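Local coordinates for ABC transporter binding protein AcbH (PDB 3OO8), which serves as the extracellular solute receptor of an ABC transporter, with an exclusive preference for beta-D-galactopyranose, at residues Tyr140-Phe151 with Lys255-Gln266. The protein carries 2 engineered substitutions. Residues are numbered along the deposited sequence; the frame is centred on the assembly and turned at random.
Sequences YPWVVFYNKSVF and KQAGMMFQGSNQ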
loop_
_atom_site.group_PDB
_atom_site.type_symbol
_atom_site.label_atom_id
_atom_site.label_comp_id
_atom_site.label_asym_id
_atom_site.label_seq_id
_atom_site.Cartn_x
_atom_site.Cartn_y
_atom_site.Cartn_z
ATOM N N TYR A 140 1.980 0.671 -5.450
ATOM C CA TYR A 140 2.765 1.927 -5.438
ATOM C C TYR A 140 3.398 2.012 -4.055
ATOM O O TYR A 140 2.877 1.446 -3.107
ATOM C CB TYR A 140 1.883 3.152 -5.711
ATOM C CG TYR A 140 0.899 3.397 -4.607
ATOM C CD1 TYR A 140 1.246 4.201 -3.521
ATOM C CD2 TYR A 140 -0.364 2.818 -4.643
ATOM C CE1 TYR A 140 0.333 4.405 -2.488
ATOM C CE2 TYR A 140 -1.262 3.025 -3.617
ATOM C CZ TYR A 140 -0.898 3.815 -2.560
ATOM O OH TYR A 140 -1.768 4.054 -1.497
ATOM N N PRO A 141 4.491 2.768 -3.939
ATOM C CA PRO A 141 5.270 2.757 -2.695
ATOM C C PRO A 141 5.006 3.886 -1.709
ATOM O O PRO A 141 4.573 4.975 -2.091
ATOM C CB PRO A 141 6.700 2.888 -3.219
ATOM C CG PRO A 141 6.515 3.866 -4.407
ATOM C CD PRO A 141 5.207 3.431 -5.053
ATOM N N TRP A 142 5.266 3.577 -0.439
ATOM C CA TRP A 142 5.294 4.564 0.657
ATOM C C TRP A 142 6.770 4.729 0.997
ATOM O O TRP A 142 7.384 3.844 1.583
ATOM C CB TRP A 142 4.515 4.046 1.869
ATOM C CG TRP A 142 3.063 4.390 1.800
ATOM C CD1 TRP A 142 2.117 3.906 0.913
ATOM C CD2 TRP A 142 2.389 5.323 2.643
ATOM N NE1 TRP A 142 0.884 4.481 1.183
ATOM C CE2 TRP A 142 1.043 5.381 2.210
ATOM C CE3 TRP A 142 2.798 6.116 3.725
ATOM C CZ2 TRP A 142 0.087 6.173 2.857
ATOM C CZ3 TRP A 142 1.837 6.942 4.349
ATOM C CH2 TRP A 142 0.523 6.963 3.899
ATOM N N VAL A 143 7.314 5.912 0.676
ATOM C CA VAL A 143 8.758 6.143 0.709
ATOM C C VAL A 143 8.979 7.628 1.041
ATOM O O VAL A 143 8.021 8.368 1.173
ATOM C CB VAL A 143 9.409 5.838 -0.702
ATOM C CG1 VAL A 143 9.501 4.322 -0.932
ATOM C CG2 VAL A 143 8.583 6.418 -1.837
ATOM N N VAL A 144 10.239 8.025 1.232
ATOM C CA VAL A 144 10.574 9.410 1.654
ATOM C C VAL A 144 10.976 10.214 0.416
ATOM O O VAL A 144 11.986 9.930 -0.249
ATOM C CB VAL A 144 11.813 9.410 2.603
ATOM C CG1 VAL A 144 12.050 10.839 3.081
ATOM C CG2 VAL A 144 11.662 8.460 3.805
ATOM N N PHE A 145 10.210 11.262 0.137
ATOM C CA PHE A 145 10.443 12.109 -1.048
ATOM C C PHE A 145 11.285 13.305 -0.679
ATOM O O PHE A 145 11.286 13.703 0.467
ATOM C CB PHE A 145 9.092 12.580 -1.591
ATOM C CG PHE A 145 8.323 11.468 -2.221
ATOM C CD1 PHE A 145 8.484 11.174 -3.578
ATOM C CD2 PHE A 145 7.412 10.748 -1.461
ATOM C CE1 PHE A 145 7.818 10.109 -4.177
ATOM C CE2 PHE A 145 6.703 9.667 -2.048
ATOM C CZ PHE A 145 6.908 9.360 -3.407
ATOM N N TYR A 146 12.057 13.768 -1.658
ATOM C CA TYR A 146 12.911 14.959 -1.473
ATOM C C TYR A 146 13.143 15.596 -2.833
ATOM O O TYR A 146 12.787 15.049 -3.863
ATOM C CB TYR A 146 14.246 14.553 -0.864
ATOM C CG TYR A 146 15.114 13.679 -1.737
ATOM C CD1 TYR A 146 16.155 14.220 -2.476
ATOM C CD2 TYR A 146 14.883 12.304 -1.832
ATOM C CE1 TYR A 146 16.960 13.414 -3.270
ATOM C CE2 TYR A 146 15.680 11.482 -2.624
ATOM C CZ TYR A 146 16.730 12.049 -3.343
ATOM O OH TYR A 146 17.552 11.275 -4.131
ATOM N N ASN A 147 13.707 16.806 -2.829
ATOM C CA ASN A 147 14.050 17.481 -4.087
ATOM C C ASN A 147 15.554 17.293 -4.382
ATOM O O ASN A 147 16.411 17.643 -3.552
ATOM C CB ASN A 147 13.787 18.983 -3.896
ATOM C CG ASN A 147 12.322 19.285 -3.698
ATOM O OD1 ASN A 147 11.918 19.862 -2.685
ATOM N ND2 ASN A 147 11.520 18.878 -4.646
ATOM N N LYS A 148 15.866 16.771 -5.564
ATOM C CA LYS A 148 17.259 16.461 -5.925
ATOM C C LYS A 148 18.144 17.698 -5.912
ATOM O O LYS A 148 19.266 17.663 -5.389
ATOM C CB LYS A 148 17.325 15.827 -7.303
ATOM C CG LYS A 148 16.828 14.385 -7.299
ATOM C CD LYS A 148 16.806 13.800 -8.711
ATOM C CE LYS A 148 15.739 14.417 -9.554
ATOM N NZ LYS A 148 15.586 13.650 -10.835
ATOM N N SER A 149 17.622 18.773 -6.498
ATOM C CA SER A 149 18.372 20.032 -6.529
ATOM C C SER A 149 18.776 20.547 -5.139
ATOM O O SER A 149 19.863 21.135 -4.967
ATOM C CB SER A 149 17.585 21.087 -7.315
ATOM O OG SER A 149 16.448 21.533 -6.587
ATOM N N VAL A 150 17.916 20.331 -4.140
ATOM C CA VAL A 150 18.208 20.764 -2.779
ATOM C C VAL A 150 19.307 19.901 -2.156
ATOM O O VAL A 150 20.268 20.405 -1.564
ATOM C CB VAL A 150 16.939 20.747 -1.891
ATOM C CG1 VAL A 150 17.262 21.017 -0.408
ATOM C CG2 VAL A 150 15.859 21.681 -2.431
ATOM N N PHE A 151 19.170 18.578 -2.279
ATOM C CA PHE A 151 20.192 17.707 -1.752
ATOM C C PHE A 151 21.540 18.004 -2.437
ATOM O O PHE A 151 22.575 18.033 -1.778
ATOM C CB PHE A 151 19.778 16.234 -1.971
ATOM C CG PHE A 151 18.949 15.657 -0.855
ATOM C CD1 PHE A 151 17.824 16.308 -0.384
ATOM C CD2 PHE A 151 19.288 14.420 -0.298
ATOM C CE1 PHE A 151 17.077 15.776 0.661
ATOM C CE2 PHE A 151 18.542 13.873 0.765
ATOM C CZ PHE A 151 17.423 14.534 1.220
ATOM N N LYS A 255 10.071 23.911 -1.292
ATOM C CA LYS A 255 11.367 23.856 -0.633
ATOM C C LYS A 255 11.420 24.395 0.805
ATOM O O LYS A 255 12.474 24.783 1.296
ATOM C CB LYS A 255 12.477 24.411 -1.527
ATOM C CG LYS A 255 12.519 23.833 -2.921
ATOM C CD LYS A 255 13.648 24.487 -3.691
ATOM C CE LYS A 255 13.592 24.124 -5.153
ATOM N NZ LYS A 255 14.741 24.748 -5.867
ATOM N N GLN A 256 10.279 24.379 1.483
ATOM C CA GLN A 256 10.195 24.792 2.868
ATOM C C GLN A 256 10.471 23.611 3.794
ATOM O O GLN A 256 10.787 23.792 4.959
ATOM C CB GLN A 256 8.826 25.427 3.131
ATOM C CG GLN A 256 8.703 26.814 2.464
ATOM C CD GLN A 256 7.268 27.228 2.127
ATOM O OE1 GLN A 256 7.049 28.292 1.531
ATOM N NE2 GLN A 256 6.296 26.392 2.480
ATOM N N ALA A 257 10.372 22.401 3.249
ATOM C CA ALA A 257 10.690 21.190 4.009
ATOM C C ALA A 257 11.696 20.383 3.182
ATOM O O ALA A 257 11.672 20.453 1.956
ATOM C CB ALA A 257 9.421 20.368 4.248
ATOM N N GLY A 258 12.551 19.620 3.859
ATOM C CA GLY A 258 13.567 18.816 3.185
ATOM C C GLY A 258 13.112 17.457 2.659
ATOM O O GLY A 258 13.656 16.967 1.659
ATOM N N MET A 259 12.127 16.855 3.330
ATOM C CA MET A 259 11.626 15.501 2.988
ATOM C C MET A 259 10.139 15.353 3.337
ATOM O O MET A 259 9.571 16.140 4.112
ATOM C CB MET A 259 12.380 14.458 3.829
ATOM C CG MET A 259 13.903 14.513 3.703
ATOM S SD MET A 259 14.813 13.378 4.799
ATOM C CE MET A 259 14.777 14.184 6.401
ATOM N N MET A 260 9.495 14.338 2.780
ATOM C CA MET A 260 8.143 14.001 3.211
ATOM C C MET A 260 7.910 12.510 2.948
ATOM O O MET A 260 8.206 12.018 1.851
ATOM C CB MET A 260 7.085 14.791 2.469
ATOM C CG MET A 260 5.680 14.370 2.894
ATOM S SD MET A 260 4.495 15.554 2.200
ATOM C CE MET A 260 2.948 14.872 2.805
ATOM N N PHE A 261 7.431 11.794 3.960
ATOM C CA PHE A 261 7.166 10.341 3.831
ATOM C C PHE A 261 5.690 10.132 3.561
ATOM O O PHE A 261 4.856 10.498 4.377
ATOM C CB PHE A 261 7.570 9.594 5.144
ATOM C CG PHE A 261 7.270 8.105 5.120
ATOM C CD1 PHE A 261 8.094 7.262 4.391
ATOM C CD2 PHE A 261 6.194 7.578 5.825
ATOM C CE1 PHE A 261 7.866 5.899 4.370
ATOM C CE2 PHE A 261 5.938 6.211 5.778
ATOM C CZ PHE A 261 6.808 5.391 5.054
ATOM N N GLN A 262 5.347 9.583 2.396
ATOM C CA GLN A 262 3.951 9.219 2.122
ATOM C C GLN A 262 3.897 8.371 0.840
ATOM O O GLN A 262 4.944 7.948 0.334
ATOM C CB GLN A 262 3.030 10.457 2.038
ATOM C CG GLN A 262 1.872 10.365 2.999
ATOM C CD GLN A 262 0.958 11.564 2.987
ATOM O OE1 GLN A 262 1.032 12.407 3.883
ATOM N NE2 GLN A 262 0.087 11.637 2.002
ATOM N N GLY A 263 2.695 8.096 0.332
ATOM C CA GLY A 263 2.552 7.296 -0.892
ATOM C C GLY A 263 2.894 8.084 -2.144
ATOM O O GLY A 263 2.660 9.296 -2.187
ATOM N N SER A 264 3.465 7.435 -3.164
ATOM C CA SER A 264 3.810 8.210 -4.378
ATOM C C SER A 264 2.588 8.775 -5.115
ATOM O O SER A 264 2.679 9.856 -5.719
ATOM C CB SER A 264 4.617 7.368 -5.356
ATOM O OG SER A 264 3.758 6.372 -5.844
ATOM N N ASN A 265 1.453 8.093 -5.044
ATOM C CA ASN A 265 0.229 8.575 -5.688
ATOM C C ASN A 265 -0.402 9.750 -4.937
ATOM O O ASN A 265 -1.499 10.213 -5.257
ATOM C CB ASN A 265 -0.749 7.431 -5.933
ATOM C CG ASN A 265 -1.453 6.989 -4.685
ATOM O OD1 ASN A 265 -1.115 7.408 -3.575
ATOM N ND2 ASN A 265 -2.435 6.112 -4.850
ATOM N N GLN A 266 0.293 10.178 -3.885
ATOM C CA GLN A 266 -0.099 11.369 -3.128
ATOM C C GLN A 266 0.935 12.448 -3.388
ATOM O O GLN A 266 0.668 13.424 -4.130
ATOM C CB GLN A 266 -0.218 11.035 -1.637
ATOM C CG GLN A 266 -1.275 9.952 -1.379
ATOM C CD GLN A 266 -0.822 8.906 -0.392
ATOM O OE1 GLN A 266 -0.079 9.167 0.556
ATOM N NE2 GLN A 266 -1.304 7.702 -0.615
HETATM O O HOH W 1 -4.106 6.289 -2.319
HETATM O O HOH W 2 14.582 18.219 -0.500
#
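Trp142 lays one face of its indole on the backbone of Gln262 and Gly263: Gly263 CA stands 3.8 Å from the centroid of the five-membered ring, a CH-pi contact almost on the ring normal. Phe370 also stacks with this indole. The edge of Trp142 is turned toward the face of Phe261 in an offset edge-to-face pair, planes 62° apart, with Trp142 CE3 3.8 Å from Phe261 CE2. Gly263 suits its place because a CB there would clash with Tyr140 and sit tightly against the indole. Tyr140 stacks one ring face on the Asn265 amide; Asn265 ND2 lies 3.5 Å from Tyr140 CE2. Met260 O and Gln262 O lie in plane at the edge of the Phe145 ring, whose chi1 of -71° swings Phe145 CZ to within 3.4 Å of Ser264 CA. Gln266, which with Trp142 belongs to the galactose site, is held by OE1, gripped from opposite faces of its plane by Gln262 NE2 (2.9 Å) and Gly263 N. Replacing Trp142 by alanine would probably take the indole off Gly263 CA and the ring edge away from Phe261, disturbing the sugar site. Antiparallel pairing joins strands 134-147 and 257-261; strand 279-282 touches Val143 and Val144, helix 245-253 Phe145 and Met260, helix 162-174 Met259.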